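Local coordinates for phenazine biosynthesis protein, PhzF family (Bacillus anthracis, PDB 3EDN) that is of uncharacterised activity but, as a PhzF-family member with the diaminopimelate epimerase-like fold, probably acts as an isomerase on a small metabolite, at residues 59-64 with 75-80; 118-123 with 284-289; 162-167 with 230-235; 251-256 with 267-272. All coordinates share one frame; numbering follows the deposited sequence.

Contact 1 of 4, residues 59-64 with 75-80. With SO4 (sulfate ion), chain C; SO4 (sulfate ion), chain O.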
loop_
_atom_site.group_PDB
_atom_site.type_symbol
_atom_site.label_atom_id
_atom_site.label_comp_id
_atom_site.label_asym_id
_atom_site.label_seq_id
_atom_site.Cartn_x
_atom_site.Cartn_y
_atom_site.Cartn_z
ATOM N N ILE A 59 15.250 -6.392 3.063
ATOM C CA ILE A 59 13.836 -6.242 3.381
ATOM C C ILE A 59 13.420 -4.801 3.187
ATOM O O ILE A 59 14.264 -3.929 3.003
ATOM C CB ILE A 59 13.492 -6.674 4.833
ATOM C CG1 ILE A 59 14.114 -5.712 5.850
ATOM C CG2 ILE A 59 13.957 -8.092 5.108
ATOM C CD1 ILE A 59 13.546 -5.903 7.273
ATOM N N ARG A 60 12.109 -4.573 3.203
ATOM C CA ARG A 60 11.539 -3.238 3.209
ATOM C C ARG A 60 10.721 -3.114 4.493
ATOM O O ARG A 60 10.200 -4.105 5.014
ATOM C CB ARG A 60 10.664 -3.034 1.968
ATOM C CG ARG A 60 9.920 -1.717 1.870
ATOM C CD ARG A 60 9.420 -1.521 0.417
ATOM N NE ARG A 60 8.540 -2.613 -0.024
ATOM C CZ ARG A 60 7.209 -2.534 -0.057
ATOM N NH1 ARG A 60 6.591 -1.420 0.304
ATOM N NH2 ARG A 60 6.491 -3.580 -0.461
HETATM N N MSE A 61 10.621 -1.902 5.023
HETATM C CA MSE A 61 9.802 -1.683 6.212
HETATM C C MSE A 61 8.965 -0.446 6.019
HETATM O O MSE A 61 9.453 0.554 5.510
HETATM C CB MSE A 61 10.681 -1.456 7.441
HETATM C CG MSE A 61 11.188 -2.704 8.095
HETATM SE SE MSE A 61 11.922 -2.294 9.865
HETATM C CE MSE A 61 10.371 -1.906 10.753
ATOM N N ARG A 62 7.709 -0.497 6.447
ATOM C CA ARG A 62 6.903 0.717 6.549
ATOM C C ARG A 62 6.527 0.914 8.010
ATOM O O ARG A 62 6.353 -0.067 8.758
ATOM C CB ARG A 62 5.677 0.652 5.631
ATOM C CG ARG A 62 6.059 0.698 4.145
ATOM C CD ARG A 62 4.850 0.538 3.222
ATOM N NE ARG A 62 4.081 1.761 3.096
ATOM C CZ ARG A 62 3.157 1.982 2.166
ATOM N NH1 ARG A 62 2.873 1.046 1.245
ATOM N NH2 ARG A 62 2.534 3.155 2.141
ATOM N N TYR A 63 6.394 2.179 8.404
ATOM C CA TYR A 63 6.211 2.562 9.810
ATOM C C TYR A 63 4.948 3.411 9.932
ATOM O O TYR A 63 4.809 4.387 9.196
ATOM C CB TYR A 63 7.390 3.419 10.252
ATOM C CG TYR A 63 8.776 2.847 9.970
ATOM C CD1 TYR A 63 9.389 1.944 10.859
ATOM C CD2 TYR A 63 9.512 3.266 8.860
ATOM C CE1 TYR A 63 10.660 1.467 10.618
ATOM C CE2 TYR A 63 10.792 2.772 8.610
ATOM C CZ TYR A 63 11.368 1.890 9.494
ATOM O OH TYR A 63 12.643 1.405 9.268
ATOM N N PHE A 64 4.030 3.046 10.825
ATOM C CA PHE A 64 2.793 3.818 10.978
ATOM C C PHE A 64 2.503 4.149 12.428
ATOM O O PHE A 64 2.641 3.295 13.296
ATOM C CB PHE A 64 1.588 3.023 10.461
ATOM C CG PHE A 64 1.538 2.871 8.979
ATOM C CD1 PHE A 64 0.725 3.703 8.219
ATOM C CD2 PHE A 64 2.283 1.882 8.341
ATOM C CE1 PHE A 64 0.654 3.573 6.837
ATOM C CE2 PHE A 64 2.212 1.739 6.972
ATOM C CZ PHE A 64 1.395 2.591 6.214
ATOM N N HIS A 75 13.166 3.334 16.927
ATOM C CA HIS A 75 12.832 2.300 17.905
ATOM C C HIS A 75 12.044 1.147 17.270
ATOM O O HIS A 75 12.195 -0.010 17.672
ATOM C CB HIS A 75 12.163 2.858 19.179
ATOM C CG HIS A 75 10.694 3.116 19.054
ATOM N ND1 HIS A 75 10.187 4.282 18.528
ATOM C CD2 HIS A 75 9.623 2.377 19.442
ATOM C CE1 HIS A 75 8.865 4.244 18.577
ATOM N NE2 HIS A 75 8.500 3.095 19.119
ATOM N N GLY A 76 11.236 1.463 16.260
ATOM C CA GLY A 76 10.487 0.423 15.540
ATOM C C GLY A 76 11.435 -0.467 14.758
ATOM O O GLY A 76 11.257 -1.677 14.683
ATOM N N THR A 77 12.473 0.126 14.194
ATOM C CA THR A 77 13.491 -0.656 13.508
ATOM C C THR A 77 14.248 -1.558 14.479
ATOM O O THR A 77 14.439 -2.747 14.224
ATOM C CB THR A 77 14.453 0.280 12.741
ATOM O OG1 THR A 77 13.692 1.026 11.773
ATOM C CG2 THR A 77 15.540 -0.508 12.031
ATOM N N VAL A 78 14.677 -1.003 15.602
ATOM C CA VAL A 78 15.319 -1.820 16.624
ATOM C C VAL A 78 14.429 -2.991 17.067
ATOM O O VAL A 78 14.870 -4.139 17.053
ATOM C CB VAL A 78 15.742 -0.973 17.840
ATOM C CG1 VAL A 78 16.077 -1.866 19.063
ATOM C CG2 VAL A 78 16.919 -0.066 17.470
ATOM N N GLY A 79 13.187 -2.705 17.453
ATOM C CA GLY A 79 12.312 -3.779 17.903
ATOM C C GLY A 79 12.050 -4.810 16.816
ATOM O O GLY A 79 12.054 -6.026 17.065
ATOM N N THR A 80 11.843 -4.331 15.598
ATOM C CA THR A 80 11.456 -5.233 14.496
ATOM C C THR A 80 12.609 -6.129 14.061
ATOM O O THR A 80 12.446 -7.345 13.921
ATOM C CB THR A 80 10.886 -4.459 13.300
ATOM O OG1 THR A 80 9.723 -3.729 13.718
ATOM C CG2 THR A 80 10.491 -5.394 12.159
HETATM S S SO4 C . 12.769 6.736 18.534
HETATM O O1 SO4 C . 12.125 5.928 17.503
HETATM O O2 SO4 C . 13.100 6.005 19.747
HETATM O O3 SO4 C . 13.905 7.397 17.971
HETATM O O4 SO4 C . 11.816 7.802 18.866
HETATM S S SO4 O . 1.813 4.916 -0.971
HETATM O O1 SO4 O . 1.575 4.151 -2.189
HETATM O O2 SO4 O . 1.059 4.354 0.141
HETATM O O3 SO4 O . 3.241 4.917 -0.672
HETATM O O4 SO4 O . 1.355 6.283 -1.224
#

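Contact 2 of 4, residues 118-123 with 284-289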
loop_
_atom_site.group_PDB
_atom_site.type_symbol
_atom_site.label_atom_id
_atom_site.label_comp_id
_atom_site.label_asym_id
_atom_site.label_seq_id
_atom_site.Cartn_x
_atom_site.Cartn_y
_atom_site.Cartn_z
ATOM N N PHE A 118 21.925 -6.920 19.807
ATOM C CA PHE A 118 21.793 -5.481 19.661
ATOM C C PHE A 118 21.685 -5.109 18.192
ATOM O O PHE A 118 22.346 -5.702 17.341
ATOM C CB PHE A 118 23.027 -4.796 20.279
ATOM C CG PHE A 118 22.834 -4.387 21.707
ATOM C CD1 PHE A 118 22.611 -5.331 22.709
ATOM C CD2 PHE A 118 22.835 -3.047 22.048
ATOM C CE1 PHE A 118 22.411 -4.916 24.030
ATOM C CE2 PHE A 118 22.647 -2.645 23.345
ATOM C CZ PHE A 118 22.429 -3.569 24.334
ATOM N N ILE A 119 20.842 -4.128 17.903
ATOM C CA ILE A 119 20.601 -3.647 16.542
ATOM C C ILE A 119 21.157 -2.228 16.475
ATOM O O ILE A 119 20.743 -1.361 17.262
ATOM C CB ILE A 119 19.090 -3.575 16.235
ATOM C CG1 ILE A 119 18.413 -4.920 16.539
ATOM C CG2 ILE A 119 18.848 -3.132 14.809
ATOM C CD1 ILE A 119 19.073 -6.127 15.899
ATOM N N LYS A 120 22.058 -1.991 15.523
ATOM C CA LYS A 120 22.822 -0.740 15.453
ATOM C C LYS A 120 22.504 -0.022 14.154
ATOM O O LYS A 120 22.456 -0.642 13.094
ATOM C CB LYS A 120 24.317 -1.048 15.540
ATOM C CG LYS A 120 25.229 0.171 15.561
ATOM C CD LYS A 120 26.687 -0.292 15.723
ATOM C CE LYS A 120 27.662 0.866 15.647
ATOM N NZ LYS A 120 29.078 0.364 15.708
HETATM N N MSE A 121 22.294 1.287 14.220
HETATM C CA MSE A 121 21.980 2.050 13.014
HETATM C C MSE A 121 22.651 3.412 13.067
HETATM O O MSE A 121 23.021 3.884 14.138
HETATM C CB MSE A 121 20.470 2.201 12.822
HETATM C CG MSE A 121 19.750 2.922 13.929
HETATM SE SE MSE A 121 17.841 2.391 14.030
HETATM C CE MSE A 121 18.119 0.477 14.141
ATOM N N ARG A 122 22.821 4.020 11.896
ATOM C CA ARG A 122 23.443 5.336 11.771
ATOM C C ARG A 122 22.405 6.440 11.871
ATOM O O ARG A 122 21.321 6.343 11.283
ATOM C CB ARG A 122 24.148 5.441 10.415
ATOM C CG ARG A 122 24.758 6.810 10.095
ATOM C CD ARG A 122 26.110 7.016 10.785
ATOM N NE ARG A 122 26.997 5.874 10.570
ATOM C CZ ARG A 122 27.688 5.652 9.453
ATOM N NH1 ARG A 122 27.622 6.505 8.436
ATOM N NH2 ARG A 122 28.461 4.576 9.355
ATOM N N GLN A 123 22.743 7.509 12.587
ATOM C CA GLN A 123 21.881 8.687 12.601
ATOM C C GLN A 123 22.501 9.783 11.740
ATOM O O GLN A 123 23.608 9.638 11.244
ATOM C CB GLN A 123 21.674 9.173 14.031
ATOM C CG GLN A 123 20.833 8.173 14.838
ATOM C CD GLN A 123 20.461 8.684 16.208
ATOM O OE1 GLN A 123 21.081 9.615 16.713
ATOM N NE2 GLN A 123 19.468 8.042 16.836
ATOM N N ASP A 284 26.170 6.720 15.773
ATOM C CA ASP A 284 25.338 5.520 15.662
ATOM C C ASP A 284 24.643 5.260 16.990
ATOM O O ASP A 284 25.144 5.597 18.057
ATOM C CB ASP A 284 26.193 4.292 15.335
ATOM C CG ASP A 284 27.042 4.472 14.073
ATOM O OD1 ASP A 284 26.482 4.497 12.962
ATOM O OD2 ASP A 284 28.290 4.561 14.186
ATOM N N ILE A 285 23.495 4.606 16.951
ATOM C CA ILE A 285 22.925 4.107 18.192
ATOM C C ILE A 285 22.627 2.624 18.058
ATOM O O ILE A 285 22.496 2.090 16.940
ATOM C CB ILE A 285 21.637 4.864 18.610
ATOM C CG1 ILE A 285 20.507 4.630 17.601
ATOM C CG2 ILE A 285 21.925 6.361 18.768
ATOM C CD1 ILE A 285 19.106 4.834 18.177
ATOM N N ALA A 286 22.548 1.955 19.201
ATOM C CA ALA A 286 22.186 0.544 19.216
ATOM C C ALA A 286 21.325 0.257 20.423
ATOM O O ALA A 286 21.483 0.868 21.480
ATOM C CB ALA A 286 23.428 -0.338 19.242
ATOM N N GLY A 287 20.433 -0.715 20.281
ATOM C CA GLY A 287 19.638 -1.115 21.408
ATOM C C GLY A 287 19.302 -2.579 21.281
ATOM O O GLY A 287 19.388 -3.170 20.193
ATOM N N THR A 288 18.952 -3.172 22.409
ATOM C CA THR A 288 18.347 -4.483 22.382
ATOM C C THR A 288 16.835 -4.289 22.484
ATOM O O THR A 288 16.342 -3.156 22.484
ATOM C CB THR A 288 18.904 -5.427 23.484
ATOM O OG1 THR A 288 18.507 -6.782 23.195
ATOM C CG2 THR A 288 18.413 -5.022 24.864
ATOM N N ALA A 289 16.097 -5.393 22.532
ATOM C CA ALA A 289 14.634 -5.336 22.649
ATOM C C ALA A 289 14.160 -6.624 23.289
ATOM O O ALA A 289 14.943 -7.546 23.533
ATOM C CB ALA A 289 13.979 -5.146 21.278
HETATM O O HOH W 1 30.131 2.890 15.230
#

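Contact 3 of 4, residues 162-167 with 230-235. With SO4 (sulfate ion), chain F; SO4 (sulfate ion), chain C.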
loop_
_atom_site.group_PDB
_atom_site.type_symbol
_atom_site.label_atom_id
_atom_site.label_comp_id
_atom_site.label_asym_id
_atom_site.label_seq_id
_atom_site.Cartn_x
_atom_site.Cartn_y
_atom_site.Cartn_z
ATOM N N ASN A 162 16.107 14.788 14.542
ATOM C CA ASN A 162 14.995 15.579 15.083
ATOM C C ASN A 162 15.512 16.543 16.133
ATOM O O ASN A 162 16.428 16.207 16.876
ATOM C CB ASN A 162 13.955 14.642 15.697
ATOM C CG ASN A 162 13.320 13.739 14.655
ATOM O OD1 ASN A 162 12.359 14.126 13.990
ATOM N ND2 ASN A 162 13.879 12.555 14.479
ATOM N N TRP A 163 14.928 17.737 16.210
ATOM C CA TRP A 163 15.416 18.754 17.134
ATOM C C TRP A 163 14.860 18.581 18.538
ATOM O O TRP A 163 13.638 18.516 18.734
ATOM C CB TRP A 163 15.080 20.166 16.628
ATOM C CG TRP A 163 15.950 20.631 15.488
ATOM C CD1 TRP A 163 15.614 20.691 14.162
ATOM C CD2 TRP A 163 17.308 21.090 15.579
ATOM N NE1 TRP A 163 16.680 21.145 13.423
ATOM C CE2 TRP A 163 17.727 21.415 14.270
ATOM C CE3 TRP A 163 18.209 21.261 16.645
ATOM C CZ2 TRP A 163 19.005 21.890 13.994
ATOM C CZ3 TRP A 163 19.482 21.743 16.373
ATOM C CH2 TRP A 163 19.866 22.052 15.053
ATOM N N THR A 164 15.768 18.523 19.513
ATOM C CA THR A 164 15.401 18.508 20.934
ATOM C C THR A 164 16.271 19.534 21.679
ATOM O O THR A 164 17.299 19.954 21.164
ATOM C CB THR A 164 15.550 17.084 21.532
ATOM O OG1 THR A 164 14.811 16.991 22.751
ATOM C CG2 THR A 164 17.024 16.722 21.766
ATOM N N VAL A 165 15.846 19.945 22.866
ATOM C CA VAL A 165 16.651 20.850 23.693
ATOM C C VAL A 165 17.270 20.047 24.822
ATOM O O VAL A 165 16.553 19.473 25.659
ATOM C CB VAL A 165 15.818 22.018 24.301
ATOM C CG1 VAL A 165 16.736 23.029 24.975
ATOM C CG2 VAL A 165 14.992 22.720 23.221
ATOM N N ILE A 166 18.600 19.991 24.837
ATOM C CA ILE A 166 19.313 19.352 25.924
ATOM C C ILE A 166 19.415 20.369 27.071
ATOM O O ILE A 166 20.047 21.416 26.912
ATOM C CB ILE A 166 20.734 18.930 25.475
ATOM C CG1 ILE A 166 20.683 17.904 24.316
ATOM C CG2 ILE A 166 21.528 18.382 26.655
ATOM C CD1 ILE A 166 19.924 16.600 24.677
ATOM N N VAL A 167 18.786 20.060 28.204
ATOM C CA VAL A 167 18.731 20.935 29.373
ATOM C C VAL A 167 19.415 20.260 30.578
ATOM O O VAL A 167 18.801 19.430 31.269
ATOM C CB VAL A 167 17.271 21.246 29.749
ATOM C CG1 VAL A 167 17.219 22.239 30.915
ATOM C CG2 VAL A 167 16.523 21.810 28.551
ATOM N N GLY A 230 15.340 7.117 20.970
ATOM C CA GLY A 230 16.604 6.862 20.283
ATOM C C GLY A 230 17.182 8.106 19.629
ATOM O O GLY A 230 18.388 8.326 19.672
ATOM N N THR A 231 16.330 8.905 18.995
ATOM C CA THR A 231 16.792 10.152 18.362
ATOM C C THR A 231 17.510 11.060 19.388
ATOM O O THR A 231 18.662 11.498 19.173
ATOM C CB THR A 231 15.614 10.923 17.711
ATOM O OG1 THR A 231 14.534 11.080 18.644
ATOM C CG2 THR A 231 15.142 10.202 16.472
ATOM N N ALA A 232 16.838 11.340 20.504
ATOM C CA ALA A 232 17.411 12.230 21.515
ATOM C C ALA A 232 18.658 11.634 22.145
ATOM O O ALA A 232 19.580 12.351 22.516
ATOM C CB ALA A 232 16.360 12.571 22.591
ATOM N N SER A 233 18.699 10.312 22.238
ATOM C CA SER A 233 19.857 9.640 22.808
ATOM C C SER A 233 21.084 9.902 21.964
ATOM O O SER A 233 22.177 10.127 22.497
ATOM C CB SER A 233 19.621 8.134 22.858
ATOM O OG SER A 233 18.534 7.852 23.716
ATOM N N GLY A 234 20.910 9.862 20.644
ATOM C CA GLY A 234 22.017 10.164 19.741
ATOM C C GLY A 234 22.535 11.579 19.965
ATOM O O GLY A 234 23.762 11.820 19.993
ATOM N N VAL A 235 21.614 12.531 20.116
ATOM C CA VAL A 235 21.996 13.906 20.450
ATOM C C VAL A 235 22.758 13.959 21.769
ATOM O O VAL A 235 23.778 14.642 21.854
ATOM C CB VAL A 235 20.777 14.841 20.471
ATOM C CG1 VAL A 235 21.178 16.259 20.903
ATOM C CG2 VAL A 235 20.137 14.857 19.089
HETATM S S SO4 F . 11.823 17.817 13.933
HETATM O O1 SO4 F . 11.557 17.386 12.561
HETATM O O2 SO4 F . 11.552 16.721 14.849
HETATM O O3 SO4 F . 13.178 18.309 14.044
HETATM O O4 SO4 F . 10.944 18.927 14.279
HETATM S S SO4 C . 12.769 6.736 18.534
HETATM O O1 SO4 C . 12.125 5.928 17.503
HETATM O O2 SO4 C . 13.100 6.005 19.747
HETATM O O3 SO4 C . 13.905 7.397 17.971
HETATM O O4 SO4 C . 11.816 7.802 18.866
HETATM O O HOH W 2 17.959 13.431 16.788
#

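Contact 4 of 4, residues 251-256 with 267-272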
loop_
_atom_site.group_PDB
_atom_site.type_symbol
_atom_site.label_atom_id
_atom_site.label_comp_id
_atom_site.label_asym_id
_atom_site.label_seq_id
_atom_site.Cartn_x
_atom_site.Cartn_y
_atom_site.Cartn_z
ATOM N N GLU A 251 37.092 6.822 18.421
ATOM C CA GLU A 251 35.800 6.204 18.711
ATOM C C GLU A 251 35.583 6.146 20.204
ATOM O O GLU A 251 36.487 5.837 20.971
ATOM C CB GLU A 251 35.756 4.772 18.134
ATOM C CG GLU A 251 36.935 3.875 18.599
ATOM C CD GLU A 251 36.998 2.503 17.932
ATOM O OE1 GLU A 251 36.282 2.258 16.939
ATOM O OE2 GLU A 251 37.791 1.660 18.413
HETATM N N MSE A 252 34.356 6.425 20.626
HETATM C CA MSE A 252 33.993 6.235 22.010
HETATM C C MSE A 252 32.541 5.788 22.040
HETATM O O MSE A 252 31.817 5.959 21.068
HETATM C CB MSE A 252 34.182 7.540 22.768
HETATM C CG MSE A 252 33.313 8.636 22.229
HETATM SE SE MSE A 252 31.678 8.709 23.248
HETATM C CE MSE A 252 32.305 10.127 24.402
ATOM N N GLU A 253 32.133 5.172 23.133
ATOM C CA GLU A 253 30.726 4.855 23.274
ATOM C C GLU A 253 30.265 5.137 24.684
ATOM O O GLU A 253 31.066 5.172 25.622
ATOM C CB GLU A 253 30.425 3.412 22.865
ATOM C CG GLU A 253 30.665 2.355 23.910
ATOM C CD GLU A 253 30.481 0.962 23.321
ATOM O OE1 GLU A 253 29.519 0.264 23.717
ATOM O OE2 GLU A 253 31.267 0.588 22.416
ATOM N N LEU A 254 28.969 5.375 24.822
ATOM C CA LEU A 254 28.385 5.545 26.131
ATOM C C LEU A 254 26.983 4.974 26.122
ATOM O O LEU A 254 26.405 4.774 25.062
ATOM C CB LEU A 254 28.332 7.026 26.503
ATOM C CG LEU A 254 27.364 7.922 25.723
ATOM C CD1 LEU A 254 26.849 9.053 26.622
ATOM C CD2 LEU A 254 27.972 8.454 24.437
ATOM N N ILE A 255 26.450 4.720 27.304
ATOM C CA ILE A 255 25.072 4.256 27.419
ATOM C C ILE A 255 24.321 5.369 28.113
ATOM O O ILE A 255 24.809 5.940 29.102
ATOM C CB ILE A 255 24.936 2.935 28.214
ATOM C CG1 ILE A 255 25.782 1.833 27.561
ATOM C CG2 ILE A 255 23.489 2.485 28.223
ATOM C CD1 ILE A 255 25.812 0.508 28.336
ATOM N N VAL A 256 23.148 5.693 27.576
ATOM C CA VAL A 256 22.244 6.624 28.212
ATOM C C VAL A 256 21.012 5.867 28.678
ATOM O O VAL A 256 20.666 4.822 28.106
ATOM C CB VAL A 256 21.866 7.809 27.281
ATOM C CG1 VAL A 256 23.128 8.485 26.768
ATOM C CG2 VAL A 256 21.036 7.350 26.105
ATOM N N ARG A 267 17.564 1.801 27.915
ATOM C CA ARG A 267 18.974 2.109 27.695
ATOM C C ARG A 267 19.243 2.152 26.201
ATOM O O ARG A 267 18.745 1.329 25.437
ATOM C CB ARG A 267 19.887 1.097 28.389
ATOM C CG ARG A 267 19.923 1.254 29.905
ATOM C CD ARG A 267 21.051 0.453 30.546
ATOM N NE ARG A 267 20.894 -0.993 30.372
ATOM C CZ ARG A 267 20.211 -1.784 31.200
ATOM N NH1 ARG A 267 19.615 -1.276 32.273
ATOM N NH2 ARG A 267 20.130 -3.091 30.961
ATOM N N VAL A 268 20.011 3.148 25.791
ATOM C CA VAL A 268 20.456 3.268 24.416
ATOM C C VAL A 268 21.969 3.385 24.409
ATOM O O VAL A 268 22.542 4.187 25.154
ATOM C CB VAL A 268 19.855 4.478 23.714
ATOM C CG1 VAL A 268 20.259 4.487 22.240
ATOM C CG2 VAL A 268 18.350 4.461 23.859
ATOM N N THR A 269 22.624 2.553 23.602
ATOM C CA THR A 269 24.068 2.693 23.411
ATOM C C THR A 269 24.352 3.659 22.271
ATOM O O THR A 269 23.774 3.546 21.196
ATOM C CB THR A 269 24.711 1.317 23.170
ATOM O OG1 THR A 269 24.445 0.484 24.310
ATOM C CG2 THR A 269 26.228 1.443 22.985
ATOM N N VAL A 270 25.225 4.630 22.524
ATOM C CA VAL A 270 25.565 5.639 21.523
ATOM C C VAL A 270 27.035 5.558 21.173
ATOM O O VAL A 270 27.876 5.586 22.076
ATOM C CB VAL A 270 25.191 7.063 21.975
ATOM C CG1 VAL A 270 25.396 8.058 20.809
ATOM C CG2 VAL A 270 23.745 7.092 22.503
ATOM N N TYR A 271 27.324 5.434 19.882
ATOM C CA TYR A 271 28.705 5.370 19.394
ATOM C C TYR A 271 29.049 6.678 18.701
ATOM O O TYR A 271 28.310 7.147 17.820
ATOM C CB TYR A 271 28.874 4.225 18.394
ATOM C CG TYR A 271 28.380 2.898 18.904
ATOM C CD1 TYR A 271 29.264 1.953 19.388
ATOM C CD2 TYR A 271 27.015 2.603 18.922
ATOM C CE1 TYR A 271 28.806 0.725 19.876
ATOM C CE2 TYR A 271 26.558 1.406 19.397
ATOM C CZ TYR A 271 27.448 0.471 19.865
ATOM O OH TYR A 271 26.969 -0.738 20.339
ATOM N N VAL A 272 30.159 7.285 19.118
ATOM C CA VAL A 272 30.577 8.567 18.565
ATOM C C VAL A 272 31.923 8.352 17.898
ATOM O O VAL A 272 32.860 7.878 18.542
ATOM C CB VAL A 272 30.728 9.625 19.656
ATOM C CG1 VAL A 272 31.025 10.985 19.023
ATOM C CG2 VAL A 272 29.461 9.702 20.496
HETATM O O HOH W 3 28.859 -1.649 21.824
#

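Contact 1 of 4, residues 59-64 with 75-80
Met61, a selenomethionine, lays its terminal methyl against Thr80, with CE of Met61 3.5 Å from OG1 of Thr80 and nearly as near to its CB. The two side chains reach toward each other tip to tip, strand 59-64 facing helix 74-86. A bend at chi3 (70°) turns that methyl onto the threonine while the selenium sits beside Thr80 CG2.

Two residues along the strand, Tyr63 supplies the direct polar link. Its hydroxyl OH donates to OG1 of Thr77 at 2.7 Å, the two side chains meeting at a slant. Thr77 OG1 is also bonded to the backbone oxygen of Cys73, one turn back; having two hydrogen-bond partners probably limits its rotation. Thr80 OG1 in turn donates to Gly76 O at 2.7 Å, and Thr80 N reaches the same oxygen from the other face of the carbonyl plane.

The segment axes stay 9.9 Å apart, so side chains rather than backbones bridge the layers. At the helix start, His75 ND1 meets O1 of a sulfate at 2.7 Å in the plane of its ring, and His75 N binds the same oxygen. Each threonine hydroxyl in this buried interface thus has a hydrogen-bond partner. Between these two segments the link is one hydrogen bond and the packing of Met61, and the sulfate, probably from the crystallisation liquor, is consistent with an anion-accepting helix start.

Contact 2 of 4, residues 118-123 with 284-289
Asp284 OD2 is gripped by two donors: a water 2.7 Å away, which in turn accepts from Lys120 NZ, and NE2 of Gln282. Lys120 itself runs fully extended past Asp284, and its ammonium also makes a cation-pi contact with Tyr271. The other carboxylate oxygen, OD1 of Asp284, receives NE of Arg122 at 2.8 Å in a salt bridge, seen in one of two arginine conformers. The donor comes from the syn side but 25° out of the carboxylate plane, although the oxygen lies almost in the guanidinium plane. Bends at chi2 (80°) and chi3 (49°) bring NE across to Asp284 in the adjacent strand.

Beneath these charges strand 282-298 pairs antiparallel with 117-122, and on its other edge with 266-273, so the contact joins segments 161 residues apart. Ile119 with Gly287 and Met121 with Ile285 are hydrogen-bonded pairs, each closed by two backbone bonds; Met121 N to Ile285 O, at 2.8 Å, is the shortest. On the face carrying Met121 and Ile285, Met121 CG lies 4.1 Å from Ile285 CG1. Gln123 crosses Ile285 at about a right angle, its NE2 3.5 Å from CD1 of Ile285; OE1 is bonded to Thr160 OG1 and NE2 to Gly230 O.

At the other end Thr288 CB stands over the ring face of Phe118 in a CH-pi contact, 4.0 Å from the centroid, and Ala286 CB meets its edge. Thr288 OG1 turns to Thr117 O instead. With Arg122 in contact through one conformer, Lys120 linked through a water, and Gln282 donating to OD2, the buried carboxylate of Asp284 is probably stabilised as an anion.

Contact 3 of 4, residues 162-167 with 230-235
Thr231 has OG1 between its backbone N and carbonyl carbon (chi1 51°), which leaves CG2 beside the N and facing Asn162. The asparagine, with CG beside its own N (chi1 -64°), brings its amide across at a slant until ND2 of Asn162 is 3.3 Å from CG2 of Thr231. This is a packing contact, not a hydrogen bond.

Beneath it a water accepts from Asn162 N at 3.2 Å and donates weakly to Thr231 O, giving a water-mediated link between the two backbones. No direct hydrogen bond crosses the contact. Deeper in, the interface is apolar: CG1 of Ile166 slides past CG1 of Val235 at 3.8 Å, the two side chains running in opposite directions. Thr164 CG2 rests 4.3 Å from both Ala232 CB and Val235 CG1, while its hydroxyl is bonded to Ser196 on the adjoining strand.

Sulfates, probably from the crystallisation liquor, sit at the start of each segment. Gly230 N donates to O2 of one sulfate at 2.8 Å, and Thr231 N binds O3 of the same ion, which His75 also holds; Trp163 N holds another sulfate. The axes of 163-167 and 230-235 approach to 9.0 Å at 53°, a helix packed on a beta-sheet. The two-lobed fold is that of diaminopimelate epimerase, where opposed helix N-termini at the interlobe cleft hold a substrate carboxylate; the shared sulfate is consistent with such a site.

Contact 4 of 4, residues 251-256 with 267-272
Strands 251-258 and 266-273 form an antiparallel beta hairpin, and six backbone hydrogen bonds join the two segments. Met252 with Val272, Leu254 with Val270 and Val256 with Val268 are the hydrogen-bonded pairs; Val270 N to Leu254 O is the shortest bond at 2.8 Å and nearly straight at 178°.

Apolar contacts fill the face of Leu254 and Val270, where paired side chains lie side by side and point the same way. Val256 CG2 is 3.9 Å from Val268 CB, Leu254 CD2 reaches Val270 CB, and in one of two conformers the selenium of Met252 is 3.7 Å from Val272 CG2. Helix 230-244 covers this face, its Ser233 touching both Val256 and Val268.

Mixed polar packing marks the other face. With CG1 of Ile255 beside the backbone N (chi1 -58°), CG2 is led to Arg267 CB, 3.9 Å away; one arginine conformer pairs its guanidinium with Asp206. Glu253 runs alongside Tyr271, its carboxylate plane turned 64° from the ring, and OE2 of Glu253 is 3.5 Å from CE1 of Tyr271. Thr269 CG2 touches the other carboxylate oxygen. A water closes this polar end: it donates to Glu253 OE1 at 2.8 Å and lies 2.6 Å from Tyr271 OH.

How the contacts relate
Contact 2 is the hub. Its centre lies about 10 Å from that of contact 4, with strand 282-298 bonded to strand 266-273 through Ala286 N to Thr269 O at 2.8 Å, and about 12 Å from that of contact 1, where Met121 CE packs on Thr77 CG2 at 3.5 Å. Toward contact 3, Ile285 CD1 packs on Gly230 CA at 3.8 Å. Helix 230-244 of contact 3 also packs on the hairpin of contact 4, Ser233 OG being 3.4 Å from Val268 CG2. Contacts 1 and 3 do not touch, their centres about 20 Å apart, yet both hold one sulfate, consistent with an anion pocket between their helix starts.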